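Local coordinates for Lmo0135 protein (PDB 5ISU), which probably binds peptides outside the cell as the substrate-binding protein of an ABC transporter, at residues E265-L270 against D392-L397; I384-K389 against Y419-Y424; L20-T25 against I229-I234; V248-Y253 against V471-S476. All blocks are in the same frame, centred on the assembly; numbering follows the deposited sequence. Where two conformers were deposited one is given.

Interaction 1 of 4, residues E265-L270 against D392-L397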
loop_
_atom_site.group_PDB
_atom_site.type_symbol
_atom_site.label_atom_id
_atom_site.label_comp_id
_atom_site.label_asym_id
_atom_site.label_seq_id
_atom_site.Cartn_x
_atom_site.Cartn_y
_atom_site.Cartn_z
ATOM N N GLU A 265 -18.097 11.902 11.682
ATOM C CA GLU A 265 -18.433 12.870 12.726
ATOM C C GLU A 265 -19.087 14.173 12.225
ATOM O O GLU A 265 -19.442 15.019 13.037
ATOM C CB GLU A 265 -17.231 13.151 13.623
ATOM C CG GLU A 265 -16.754 11.888 14.322
ATOM C CD GLU A 265 -15.671 12.124 15.362
ATOM O OE1 GLU A 265 -15.608 13.228 15.941
ATOM O OE2 GLU A 265 -14.909 11.167 15.639
ATOM N N ASN A 266 -19.223 14.348 10.908
ATOM C CA ASN A 266 -19.964 15.511 10.382
ATOM C C ASN A 266 -21.476 15.321 10.649
ATOM O O ASN A 266 -22.228 16.298 10.665
ATOM C CB ASN A 266 -19.692 15.766 8.894
ATOM C CG ASN A 266 -18.305 16.345 8.636
ATOM O OD1 ASN A 266 -17.627 16.823 9.558
ATOM N ND2 ASN A 266 -17.890 16.335 7.368
ATOM N N GLN A 267 -21.913 14.067 10.843
ATOM C CA GLN A 267 -23.301 13.797 11.223
ATOM C C GLN A 267 -23.332 14.013 12.731
ATOM O O GLN A 267 -22.573 13.380 13.448
ATOM C CB GLN A 267 -23.757 12.372 10.870
ATOM C CG GLN A 267 -23.909 12.117 9.374
ATOM C CD GLN A 267 -24.792 10.913 9.062
ATOM O OE1 GLN A 267 -25.108 10.112 9.941
ATOM N NE2 GLN A 267 -25.205 10.791 7.803
ATOM N N PRO A 268 -24.186 14.931 13.220
ATOM C CA PRO A 268 -24.205 15.210 14.666
ATOM C C PRO A 268 -24.248 13.975 15.588
ATOM O O PRO A 268 -23.494 13.919 16.551
ATOM C CB PRO A 268 -25.460 16.065 14.842
ATOM C CG PRO A 268 -25.663 16.724 13.523
ATOM C CD PRO A 268 -25.138 15.780 12.478
ATOM N N ALA A 269 -25.095 12.995 15.282
ATOM C CA ALA A 269 -25.234 11.810 16.144
ATOM C C ALA A 269 -23.925 11.039 16.411
ATOM O O ALA A 269 -23.693 10.592 17.532
ATOM C CB ALA A 269 -26.295 10.868 15.587
ATOM N N LEU A 270 -23.070 10.913 15.395
ATOM C CA LEU A 270 -21.789 10.200 15.528
ATOM C C LEU A 270 -20.675 10.954 16.289
ATOM O O LEU A 270 -19.556 10.429 16.429
ATOM C CB LEU A 270 -21.292 9.773 14.153
ATOM C CG LEU A 270 -22.241 8.770 13.501
ATOM C CD1 LEU A 270 -21.925 8.669 12.024
ATOM C CD2 LEU A 270 -22.177 7.408 14.197
ATOM N N ASP A 392 -23.393 12.999 4.145
ATOM C CA ASP A 392 -24.394 12.068 3.610
ATOM C C ASP A 392 -24.229 10.688 4.219
ATOM O O ASP A 392 -25.211 10.033 4.556
ATOM C CB ASP A 392 -24.269 11.933 2.092
ATOM C CG ASP A 392 -24.529 13.228 1.361
ATOM O OD1 ASP A 392 -25.043 14.203 1.967
ATOM O OD2 ASP A 392 -24.228 13.259 0.153
ATOM N N TYR A 393 -22.978 10.262 4.366
ATOM C CA TYR A 393 -22.675 8.933 4.892
ATOM C C TYR A 393 -22.491 8.941 6.402
ATOM O O TYR A 393 -21.845 9.818 6.954
ATOM C CB TYR A 393 -21.422 8.337 4.206
ATOM C CG TYR A 393 -20.080 9.048 4.472
ATOM C CD1 TYR A 393 -19.690 10.158 3.715
ATOM C CD2 TYR A 393 -19.188 8.572 5.434
ATOM C CE1 TYR A 393 -18.477 10.795 3.931
ATOM C CE2 TYR A 393 -17.964 9.197 5.649
ATOM C CZ TYR A 393 -17.620 10.317 4.896
ATOM O OH TYR A 393 -16.418 10.963 5.093
ATOM N N SER A 394 -23.086 7.961 7.067
ATOM C CA SER A 394 -22.905 7.810 8.501
ATOM C C SER A 394 -21.648 6.964 8.658
ATOM O O SER A 394 -20.790 7.232 9.496
ATOM C CB SER A 394 -24.098 7.095 9.135
ATOM O OG SER A 394 -25.321 7.637 8.669
ATOM N N ILE A 395 -21.552 5.942 7.820
ATOM C CA ILE A 395 -20.432 5.009 7.844
ATOM C C ILE A 395 -19.963 4.750 6.422
ATOM O O ILE A 395 -20.781 4.689 5.491
ATOM C CB ILE A 395 -20.861 3.660 8.468
ATOM C CG1 ILE A 395 -21.382 3.876 9.894
ATOM C CG2 ILE A 395 -19.704 2.658 8.456
ATOM C CD1 ILE A 395 -21.979 2.637 10.524
ATOM N N ALA A 396 -18.648 4.621 6.262
ATOM C CA ALA A 396 -18.035 4.299 4.986
ATOM C C ALA A 396 -17.006 3.171 5.183
ATOM O O ALA A 396 -16.190 3.206 6.105
ATOM C CB ALA A 396 -17.380 5.521 4.390
ATOM N N LEU A 397 -17.079 2.159 4.334
ATOM C CA LEU A 397 -16.138 1.053 4.381
ATOM C C LEU A 397 -14.949 1.437 3.537
ATOM O O LEU A 397 -15.111 1.924 2.421
ATOM C CB LEU A 397 -16.770 -0.227 3.853
ATOM C CG LEU A 397 -18.020 -0.627 4.619
ATOM C CD1 LEU A 397 -18.641 -1.868 4.010
ATOM C CD2 LEU A 397 -17.699 -0.838 6.098
HETATM O O HOH W 1 -27.508 9.343 7.174
#

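Interaction 2 of 4, residues I384-K389 against Y419-Y424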
loop_
_atom_site.group_PDB
_atom_site.type_symbol
_atom_site.label_atom_id
_atom_site.label_comp_id
_atom_site.label_asym_id
_atom_site.label_seq_id
_atom_site.Cartn_x
_atom_site.Cartn_y
_atom_site.Cartn_z
ATOM N N ILE A 384 -17.912 11.618 -2.895
ATOM C CA ILE A 384 -18.582 11.688 -1.599
ATOM C C ILE A 384 -17.608 11.657 -0.427
ATOM O O ILE A 384 -17.632 12.549 0.419
ATOM C CB ILE A 384 -19.629 10.566 -1.433
ATOM C CG1 ILE A 384 -20.832 10.849 -2.336
ATOM C CG2 ILE A 384 -20.117 10.473 0.010
ATOM C CD1 ILE A 384 -21.880 9.750 -2.341
ATOM N N THR A 385 -16.742 10.650 -0.387
ATOM C CA THR A 385 -15.827 10.486 0.743
ATOM C C THR A 385 -14.553 11.317 0.674
ATOM O O THR A 385 -13.870 11.470 1.676
ATOM C CB THR A 385 -15.445 9.001 0.955
ATOM O OG1 THR A 385 -14.636 8.541 -0.134
ATOM C CG2 THR A 385 -16.693 8.152 1.070
ATOM N N LEU A 386 -14.217 11.840 -0.495
ATOM C CA LEU A 386 -13.019 12.668 -0.618
ATOM C C LEU A 386 -13.366 14.125 -0.262
ATOM O O LEU A 386 -12.477 14.971 -0.142
ATOM C CB LEU A 386 -12.430 12.554 -2.028
ATOM C CG LEU A 386 -10.911 12.668 -2.135
ATOM C CD1 LEU A 386 -10.246 11.474 -1.435
ATOM C CD2 LEU A 386 -10.489 12.728 -3.597
ATOM N N ASP A 387 -14.660 14.395 -0.062
ATOM C CA ASP A 387 -15.159 15.729 0.296
ATOM C C ASP A 387 -15.309 15.849 1.825
ATOM O O ASP A 387 -16.275 15.349 2.404
ATOM C CB ASP A 387 -16.509 15.972 -0.409
ATOM C CG ASP A 387 -17.072 17.366 -0.171
ATOM O OD1 ASP A 387 -16.343 18.257 0.335
ATOM O OD2 ASP A 387 -18.261 17.570 -0.514
ATOM N N ARG A 388 -14.362 16.540 2.459
ATOM C CA ARG A 388 -14.345 16.715 3.925
ATOM C C ARG A 388 -15.553 17.435 4.554
ATOM O O ARG A 388 -15.698 17.421 5.776
ATOM C CB ARG A 388 -13.026 17.389 4.384
ATOM C CG ARG A 388 -11.755 16.569 4.158
ATOM C CD ARG A 388 -11.601 15.388 5.121
ATOM N NE ARG A 388 -12.763 14.500 5.113
ATOM C CZ ARG A 388 -13.004 13.555 4.203
ATOM N NH1 ARG A 388 -14.114 12.832 4.290
ATOM N NH2 ARG A 388 -12.162 13.328 3.199
ATOM N N LYS A 389 -16.415 18.038 3.745
ATOM C CA LYS A 389 -17.605 18.713 4.278
ATOM C C LYS A 389 -18.856 17.843 4.174
ATOM O O LYS A 389 -19.914 18.221 4.685
ATOM C CB LYS A 389 -17.843 20.009 3.513
ATOM C CG LYS A 389 -16.680 20.993 3.593
ATOM C CD LYS A 389 -16.744 22.027 2.485
ATOM C CE LYS A 389 -16.476 21.398 1.120
ATOM N NZ LYS A 389 -16.459 22.420 0.042
ATOM N N TYR A 419 -7.647 12.900 3.785
ATOM C CA TYR A 419 -8.164 11.525 3.862
ATOM C C TYR A 419 -8.701 11.167 5.264
ATOM O O TYR A 419 -8.813 10.001 5.598
ATOM C CB TYR A 419 -7.117 10.517 3.355
ATOM C CG TYR A 419 -6.466 10.930 2.043
ATOM C CD1 TYR A 419 -7.194 10.936 0.846
ATOM C CD2 TYR A 419 -5.119 11.294 1.991
ATOM C CE1 TYR A 419 -6.600 11.320 -0.353
ATOM C CE2 TYR A 419 -4.514 11.672 0.793
ATOM C CZ TYR A 419 -5.257 11.683 -0.376
ATOM O OH TYR A 419 -4.668 12.050 -1.571
ATOM N N ASN A 420 -9.052 12.179 6.062
ATOM C CA ASN A 420 -9.628 11.977 7.407
ATOM C C ASN A 420 -11.126 11.720 7.193
ATOM O O ASN A 420 -11.965 12.615 7.379
ATOM C CB ASN A 420 -9.379 13.233 8.262
ATOM C CG ASN A 420 -9.858 13.108 9.716
ATOM O OD1 ASN A 420 -10.686 12.266 10.072
ATOM N ND2 ASN A 420 -9.339 13.997 10.564
ATOM N N TYR A 421 -11.449 10.489 6.806
ATOM C CA TYR A 421 -12.843 10.090 6.481
ATOM C C TYR A 421 -13.844 10.226 7.633
ATOM O O TYR A 421 -15.035 10.496 7.410
ATOM C CB TYR A 421 -12.878 8.659 5.897
ATOM C CG TYR A 421 -12.045 8.520 4.616
ATOM C CD1 TYR A 421 -12.353 9.276 3.484
ATOM C CD2 TYR A 421 -10.971 7.629 4.532
ATOM C CE1 TYR A 421 -11.613 9.170 2.316
ATOM C CE2 TYR A 421 -10.227 7.515 3.362
ATOM C CZ TYR A 421 -10.558 8.289 2.256
ATOM O OH TYR A 421 -9.846 8.198 1.090
ATOM N N SER A 422 -13.347 10.068 8.853
ATOM C CA SER A 422 -14.167 10.173 10.042
ATOM C C SER A 422 -14.429 11.644 10.445
ATOM O O SER A 422 -15.325 11.905 11.238
ATOM C CB SER A 422 -13.498 9.420 11.194
ATOM O OG SER A 422 -13.251 8.053 10.864
ATOM N N ASN A 423 -13.652 12.582 9.894
ATOM C CA ASN A 423 -13.766 14.025 10.201
ATOM C C ASN A 423 -13.570 14.300 11.710
ATOM O O ASN A 423 -14.197 15.199 12.287
ATOM C CB ASN A 423 -15.094 14.606 9.687
ATOM C CG ASN A 423 -15.249 14.468 8.186
ATOM O OD1 ASN A 423 -14.475 15.027 7.426
ATOM N ND2 ASN A 423 -16.282 13.742 7.752
ATOM N N TYR A 424 -12.662 13.525 12.305
ATOM C CA TYR A 424 -12.305 13.598 13.727
ATOM C C TYR A 424 -11.317 14.738 13.986
ATOM O O TYR A 424 -10.221 14.757 13.432
ATOM C CB TYR A 424 -11.704 12.250 14.126
ATOM C CG TYR A 424 -11.128 12.111 15.518
ATOM C CD1 TYR A 424 -11.953 12.069 16.641
ATOM C CD2 TYR A 424 -9.763 11.916 15.703
ATOM C CE1 TYR A 424 -11.423 11.888 17.907
ATOM C CE2 TYR A 424 -9.231 11.740 16.967
ATOM C CZ TYR A 424 -10.060 11.722 18.060
ATOM O OH TYR A 424 -9.526 11.546 19.315
#

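Interaction 3 of 4, residues L20-T25 against I229-I234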
loop_
_atom_site.group_PDB
_atom_site.type_symbol
_atom_site.label_atom_id
_atom_site.label_comp_id
_atom_site.label_asym_id
_atom_site.label_seq_id
_atom_site.Cartn_x
_atom_site.Cartn_y
_atom_site.Cartn_z
ATOM N N LEU A 20 7.493 -16.259 -18.931
ATOM C CA LEU A 20 6.509 -16.173 -17.854
ATOM C C LEU A 20 5.493 -15.134 -18.279
ATOM O O LEU A 20 5.864 -14.039 -18.694
ATOM C CB LEU A 20 7.129 -15.736 -16.532
ATOM C CG LEU A 20 6.161 -15.596 -15.342
ATOM C CD1 LEU A 20 5.627 -16.946 -14.911
ATOM C CD2 LEU A 20 6.851 -14.934 -14.167
ATOM N N ILE A 21 4.218 -15.496 -18.180
ATOM C CA ILE A 21 3.107 -14.625 -18.530
ATOM C C ILE A 21 2.402 -14.296 -17.230
ATOM O O ILE A 21 1.977 -15.206 -16.520
ATOM C CB ILE A 21 2.101 -15.347 -19.435
ATOM C CG1 ILE A 21 2.799 -15.934 -20.657
ATOM C CG2 ILE A 21 1.012 -14.389 -19.874
ATOM C CD1 ILE A 21 3.269 -14.887 -21.630
ATOM N N ILE A 22 2.283 -13.007 -16.917
ATOM C CA ILE A 22 1.643 -12.563 -15.677
ATOM C C ILE A 22 0.359 -11.810 -15.983
ATOM O O ILE A 22 0.346 -10.892 -16.796
ATOM C CB ILE A 22 2.576 -11.647 -14.882
ATOM C CG1 ILE A 22 3.970 -12.268 -14.773
ATOM C CG2 ILE A 22 1.971 -11.325 -13.508
ATOM C CD1 ILE A 22 4.939 -11.434 -13.963
ATOM N N GLY A 23 -0.717 -12.192 -15.316
ATOM C CA GLY A 23 -2.024 -11.572 -15.564
ATOM C C GLY A 23 -2.225 -10.352 -14.691
ATOM O O GLY A 23 -1.990 -10.417 -13.489
ATOM N N VAL A 24 -2.578 -9.229 -15.312
ATOM C CA VAL A 24 -2.904 -7.999 -14.583
ATOM C C VAL A 24 -4.290 -7.562 -15.067
ATOM O O VAL A 24 -4.762 -8.018 -16.121
ATOM C CB VAL A 24 -1.855 -6.899 -14.763
ATOM C CG1 VAL A 24 -0.533 -7.356 -14.192
ATOM C CG2 VAL A 24 -1.697 -6.509 -16.221
ATOM N N THR A 25 -4.929 -6.671 -14.323
ATOM C CA THR A 25 -6.308 -6.286 -14.618
ATOM C C THR A 25 -6.545 -5.072 -15.526
ATOM O O THR A 25 -7.586 -5.013 -16.188
ATOM C CB THR A 25 -7.093 -6.072 -13.311
ATOM O OG1 THR A 25 -6.479 -5.029 -12.546
ATOM C CG2 THR A 25 -7.135 -7.373 -12.497
ATOM N N ILE A 229 -1.833 -17.989 -19.218
ATOM C CA ILE A 229 -1.337 -17.118 -18.162
ATOM C C ILE A 229 -0.683 -18.085 -17.178
ATOM O O ILE A 229 -1.205 -19.185 -16.942
ATOM C CB ILE A 229 -2.446 -16.307 -17.463
ATOM C CG1 ILE A 229 -3.039 -15.290 -18.442
ATOM C CG2 ILE A 229 -1.893 -15.553 -16.259
ATOM C CD1 ILE A 229 -4.158 -14.459 -17.858
ATOM N N ASN A 230 0.455 -17.677 -16.620
ATOM C CA ASN A 230 1.217 -18.506 -15.678
ATOM C C ASN A 230 1.150 -18.043 -14.220
ATOM O O ASN A 230 1.419 -18.834 -13.319
ATOM C CB ASN A 230 2.687 -18.478 -16.075
ATOM C CG ASN A 230 2.931 -18.997 -17.473
ATOM O OD1 ASN A 230 3.424 -18.264 -18.331
ATOM N ND2 ASN A 230 2.555 -20.248 -17.721
ATOM N N LEU A 231 0.803 -16.772 -14.005
ATOM C CA LEU A 231 0.806 -16.162 -12.680
ATOM C C LEU A 231 -0.164 -14.993 -12.600
ATOM O O LEU A 231 -0.239 -14.189 -13.510
ATOM C CB LEU A 231 2.230 -15.628 -12.350
ATOM C CG LEU A 231 2.366 -14.659 -11.141
ATOM C CD1 LEU A 231 1.925 -15.317 -9.844
ATOM C CD2 LEU A 231 3.789 -14.121 -11.007
ATOM N N LYS A 232 -0.918 -14.924 -11.517
ATOM C CA LYS A 232 -1.855 -13.825 -11.309
ATOM C C LYS A 232 -2.393 -13.841 -9.894
ATOM O O LYS A 232 -2.286 -14.840 -9.174
ATOM C CB LYS A 232 -3.067 -13.949 -12.254
ATOM C CG LYS A 232 -3.929 -15.181 -11.962
ATOM C CD LYS A 232 -4.961 -15.481 -13.034
ATOM C CE LYS A 232 -6.010 -14.397 -13.157
ATOM N NZ LYS A 232 -6.833 -14.227 -11.929
ATOM N N SER A 233 -3.019 -12.733 -9.540
ATOM C CA SER A 233 -3.729 -12.581 -8.289
ATOM C C SER A 233 -5.113 -13.232 -8.425
ATOM O O SER A 233 -5.732 -13.178 -9.486
ATOM C CB SER A 233 -3.898 -11.106 -7.976
ATOM O OG SER A 233 -2.616 -10.498 -7.866
ATOM N N ILE A 234 -5.585 -13.821 -7.330
ATOM C CA ILE A 234 -6.857 -14.512 -7.260
ATOM C C ILE A 234 -7.710 -13.889 -6.156
ATOM O O ILE A 234 -7.190 -13.495 -5.122
ATOM C CB ILE A 234 -6.636 -16.011 -6.896
ATOM C CG1 ILE A 234 -5.632 -16.671 -7.840
ATOM C CG2 ILE A 234 -7.944 -16.792 -6.894
ATOM C CD1 ILE A 234 -5.990 -16.581 -9.309
HETATM O O HOH W 2 -3.426 -10.601 -11.243
#

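Interaction 4 of 4, residues V248-Y253 against V471-S476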
loop_
_atom_site.group_PDB
_atom_site.type_symbol
_atom_site.label_atom_id
_atom_site.label_comp_id
_atom_site.label_asym_id
_atom_site.label_seq_id
_atom_site.Cartn_x
_atom_site.Cartn_y
_atom_site.Cartn_z
ATOM N N VAL A 248 -1.487 -25.674 -10.146
ATOM C CA VAL A 248 -1.028 -24.370 -9.674
ATOM C C VAL A 248 -0.793 -24.408 -8.169
ATOM O O VAL A 248 -1.494 -25.104 -7.428
ATOM C CB VAL A 248 -2.031 -23.214 -9.949
ATOM C CG1 VAL A 248 -2.319 -23.062 -11.440
ATOM C CG2 VAL A 248 -3.322 -23.406 -9.160
ATOM N N ASN A 249 0.196 -23.646 -7.730
ATOM C CA ASN A 249 0.477 -23.508 -6.322
ATOM C C ASN A 249 -0.206 -22.199 -5.890
ATOM O O ASN A 249 -0.062 -21.163 -6.554
ATOM C CB ASN A 249 1.996 -23.476 -6.083
ATOM C CG ASN A 249 2.685 -24.797 -6.472
ATOM O OD1 ASN A 249 2.119 -25.891 -6.347
ATOM N ND2 ASN A 249 3.916 -24.690 -6.927
ATOM N N ILE A 250 -0.987 -22.263 -4.818
ATOM C CA ILE A 250 -1.659 -21.093 -4.303
ATOM C C ILE A 250 -0.814 -20.538 -3.183
ATOM O O ILE A 250 -0.410 -21.281 -2.293
ATOM C CB ILE A 250 -3.054 -21.431 -3.781
ATOM C CG1 ILE A 250 -3.909 -22.028 -4.910
ATOM C CG2 ILE A 250 -3.722 -20.197 -3.194
ATOM C CD1 ILE A 250 -4.065 -21.116 -6.109
ATOM N N ILE A 251 -0.534 -19.236 -3.243
ATOM C CA ILE A 251 0.288 -18.570 -2.241
ATOM C C ILE A 251 -0.533 -17.467 -1.580
ATOM O O ILE A 251 -1.088 -16.612 -2.263
ATOM C CB ILE A 251 1.531 -17.924 -2.872
ATOM C CG1 ILE A 251 2.199 -18.875 -3.869
ATOM C CG2 ILE A 251 2.511 -17.524 -1.782
ATOM C CD1 ILE A 251 3.282 -18.224 -4.698
ATOM N N THR A 252 -0.572 -17.499 -0.255
ATOM C CA THR A 252 -1.301 -16.546 0.562
ATOM C C THR A 252 -0.300 -15.844 1.493
ATOM O O THR A 252 0.447 -16.498 2.202
ATOM C CB THR A 252 -2.371 -17.266 1.380
ATOM O OG1 THR A 252 -3.294 -17.903 0.485
ATOM C CG2 THR A 252 -3.128 -16.285 2.283
ATOM N N TYR A 253 -0.317 -14.515 1.487
ATOM C CA TYR A 253 0.629 -13.708 2.247
ATOM C C TYR A 253 -0.015 -12.365 2.651
ATOM O O TYR A 253 -0.970 -11.926 2.013
ATOM C CB TYR A 253 1.867 -13.469 1.379
ATOM C CG TYR A 253 1.520 -12.835 0.041
ATOM C CD1 TYR A 253 1.010 -13.601 -0.991
ATOM C CD2 TYR A 253 1.676 -11.469 -0.169
ATOM C CE1 TYR A 253 0.661 -13.038 -2.196
ATOM C CE2 TYR A 253 1.341 -10.887 -1.382
ATOM C CZ TYR A 253 0.839 -11.672 -2.395
ATOM O OH TYR A 253 0.485 -11.101 -3.590
ATOM N N VAL A 471 -3.763 -13.135 -2.470
ATOM C CA VAL A 471 -3.581 -14.521 -2.943
ATOM C C VAL A 471 -3.087 -14.544 -4.382
ATOM O O VAL A 471 -3.607 -13.806 -5.229
ATOM C CB VAL A 471 -4.909 -15.310 -2.889
ATOM C CG1 VAL A 471 -4.687 -16.767 -3.254
ATOM C CG2 VAL A 471 -5.530 -15.224 -1.504
ATOM N N LEU A 472 -2.085 -15.380 -4.638
ATOM C CA LEU A 472 -1.544 -15.589 -5.971
ATOM C C LEU A 472 -1.679 -17.046 -6.370
ATOM O O LEU A 472 -1.619 -17.950 -5.528
ATOM C CB LEU A 472 -0.045 -15.331 -6.016
ATOM C CG LEU A 472 0.457 -13.941 -5.706
ATOM C CD1 LEU A 472 1.970 -14.005 -5.599
ATOM C CD2 LEU A 472 -0.015 -12.943 -6.758
ATOM N N ALA A 473 -1.770 -17.258 -7.674
ATOM C CA ALA A 473 -1.766 -18.579 -8.247
ATOM C C ALA A 473 -0.576 -18.574 -9.204
ATOM O O ALA A 473 -0.474 -17.693 -10.064
ATOM C CB ALA A 473 -3.062 -18.861 -8.980
ATOM N N LEU A 474 0.325 -19.537 -9.022
ATOM C CA LEU A 474 1.531 -19.676 -9.841
ATOM C C LEU A 474 1.591 -21.075 -10.454
ATOM O O LEU A 474 1.618 -22.052 -9.723
ATOM C CB LEU A 474 2.790 -19.475 -8.981
ATOM C CG LEU A 474 4.130 -19.720 -9.693
ATOM C CD1 LEU A 474 4.247 -18.742 -10.846
ATOM C CD2 LEU A 474 5.359 -19.602 -8.786
ATOM N N ASP A 475 1.662 -21.145 -11.783
ATOM C CA ASP A 475 1.766 -22.409 -12.533
ATOM C C ASP A 475 2.831 -23.307 -11.842
ATOM O O ASP A 475 3.989 -22.881 -11.615
ATOM C CB ASP A 475 2.072 -22.079 -14.005
ATOM C CG ASP A 475 2.307 -23.303 -14.886
ATOM O OD1 ASP A 475 2.558 -24.430 -14.389
ATOM O OD2 ASP A 475 2.304 -23.110 -16.125
ATOM N N SER A 476 2.411 -24.529 -11.494
ATOM C CA SER A 476 3.253 -25.491 -10.763
ATOM C C SER A 476 4.572 -25.845 -11.408
ATOM O O SER A 476 5.450 -26.335 -10.728
ATOM C CB SER A 476 2.479 -26.771 -10.402
ATOM O OG SER A 476 1.591 -26.501 -9.332
#

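Interaction 1 of 4, residues E265-L270 against D392-L397
Gln267 and Ser394 form a small, largely buried side-chain contact that joins a loop to the start of a strand. The fold is that of a family 5 extracellular solute-binding protein. The loop of residues 265-270 follows strand 248-263 and precedes helix 273-281. Residues 392-394 lead into strand 395-400, which pairs with strand 248-263 in a mixed sheet. The contact therefore ties the exit of one strand to the entry of its antiparallel neighbour.

The polar part rests on a direct hydrogen bond and a water bridge. Ser394 OG donates to Gln267 OE1 over 2.8 Å. It comes in from the flank of the carbonyl, at a C=O...O angle of 106° and tilted 31° from the carbonyl plane. Gln267 can reach this far because its chain is extended beyond CG (chi2 -160°). The amide also uses its other end. Gln267 NE2 donates to a water at 2.8 Å, and that water donates to Ser394 OG at 3.2 Å. Direct bond and water bridge thus join the same two side chains. NE2 has a further acceptor in Ala391 O, and Ser394 OG also accepts from Thr343 N of the adjoining strand 341-347. These bonds fix the amide's rotation and leave the serine hydroxyl engaged by several partners.

Leu270 supplies the apolar part. Its CB points toward the strand entry, and one methyl does the touching. CD1 packs against Ser394 CB at 3.9 Å, and the same methyl rests on the serine backbone, with Leu270 CD1 3.1 Å from Ser394 O.

Interaction 2 of 4, residues I384-K389 against Y419-Y424
Arg388 and Asn423 make the main polar link between the segment that leaves helix 378-385 and a type I beta turn, Asn420 to Asn423, of this solute-binding protein. Arg388 NE donates to Asn423 OD1 at 2.9 Å in a nearly straight bond, 169° at the hydrogen. The acceptor lies in the guanidinium plane.

Other hydrogen bonds fix the arginine's rotation. Its chain bends at chi2 and chi3 (-73° and 55°), which folds the head back over its own segment. There Arg388 NH1 and NH2 both donate end-on to Thr385 O, at 3.0 and 2.9 Å. NH2 also reaches Pro418 O, while Asn423 ND2 is held by Asn264 OD1. All three guanidinium nitrogens are thus bonded.

Packing completes the contact. The turn backbone at Asn420 and Tyr421 lies over one guanidinium face. The Tyr421 ring stands perpendicular to that plane. Thr385 O meets the edge of this ring, 3.2 Å from Tyr421 CD1. Farther out, Leu386 and Tyr419 run side by side and point the same way. The methyl Leu386 CD1 sits at the edge of the tyrosine ring, 3.8 Å from Tyr419 CE1.

Interaction 3 of 4, residues L20-T25 against I229-I234
Asn230 meets the backbone of Ile21 where two strands of the solute-binding fold run side by side; residues 20-24 and 231-233 are parallel, 17° apart. Strands 19-24 and 231-233 share a single beta bridge, Ile22 with Leu231.

The CB of Asn230 points toward strand 19-24. Asn230 CB packs against Leu20 CD1 at 3.5 Å and lies 3.4 Å from Ile21 O; the leucine and asparagine side chains pass in opposite directions. CG sits beside the backbone N (chi1 -59°), and this turns the amide along the strand toward Ile21. At the tip, Asn230 OD1 accepts from Ile21 N at 2.9 Å, in the carbonyl plane and on a lone pair. ND2 bonds to Asp475 OD2. The amide is thus fixed at both ends.

In return, Asn230 N donates to Ile21 O at 2.9 Å. Leu231 N adds a weak bond to the same oxygen. At the bridge, the side chains of Ile22 and Leu231 lie alongside each other, with Ile22 CG2 4.1 Å from Leu231 CG. A water spans the far end, donating to Gly23 O and accepting from Ser233 N. Next to it, Gly23 N donates to Leu231 O at 2.7 Å, almost straight at 171°.

Interaction 4 of 4, residues V248-Y253 against V471-S476
Tyr253 has chi1 56°, with CG between its backbone N and carbonyl carbon, and this swings the ring toward Leu472. Leu472 has its CG beside the backbone N (chi1 -63°) and meets the ring at its edge, with Leu472 CG 3.6 Å from Tyr253 CE1. The two residues belong to an antiparallel beta ladder, strand 248-263 against strand 462-475, in the mixed sheet of this solute-binding protein.

Two of its five pairs are hydrogen-bonded. Asn249 and Leu474 bond both ways, as do Ile251 and Leu472, where Ile251 N to Leu472 O is 2.8 Å. Between and beside them lie non-hydrogen-bonded pairs, at which CA-H...O contacts reach across, such as Ala473 CA to Asn249 O.

One face carries Ile250, Thr252, Val471 and Ala473. Ile250 works with two branches: CG2 touches Val471 CG1 at 3.6 Å, and CD1 reaches Ala473 CB at 3.8 Å. Helix 239-245 packs on Ile250 from this side. The other face carries Asn249, Ile251, Leu472 and Leu474, with Phe492 against Ile251 and Leu472. Past the last pair, Ser476 OG donates a weak hydrogen bond of 3.1 Å to Asn249 OD1.

Overall arrangement
The four contacts form two groups. Interactions 1 and 2 have centres 10 Å apart and touch, through Tyr393 OH to Tyr421 O and Glu265 N to Ser422 O. The centres of interactions 3 and 4 are also 10 Å apart, and they touch where strand 231-233 pairs with strand 462-475. Between groups the centres lie 35 to 39 Å apart. Interaction 4 uses the beginning of strand 248-263, and interaction 1 follows its end. Along the chain, interaction 3 closes first. Interactions 1 and 2 alternate their segments, and both fall between the segments of interaction 4. Interactions 1, 3 and 4 reach one mixed sheet, whose long strand 248-263 spans the distance between the groups; interaction 2 joins through interaction 1.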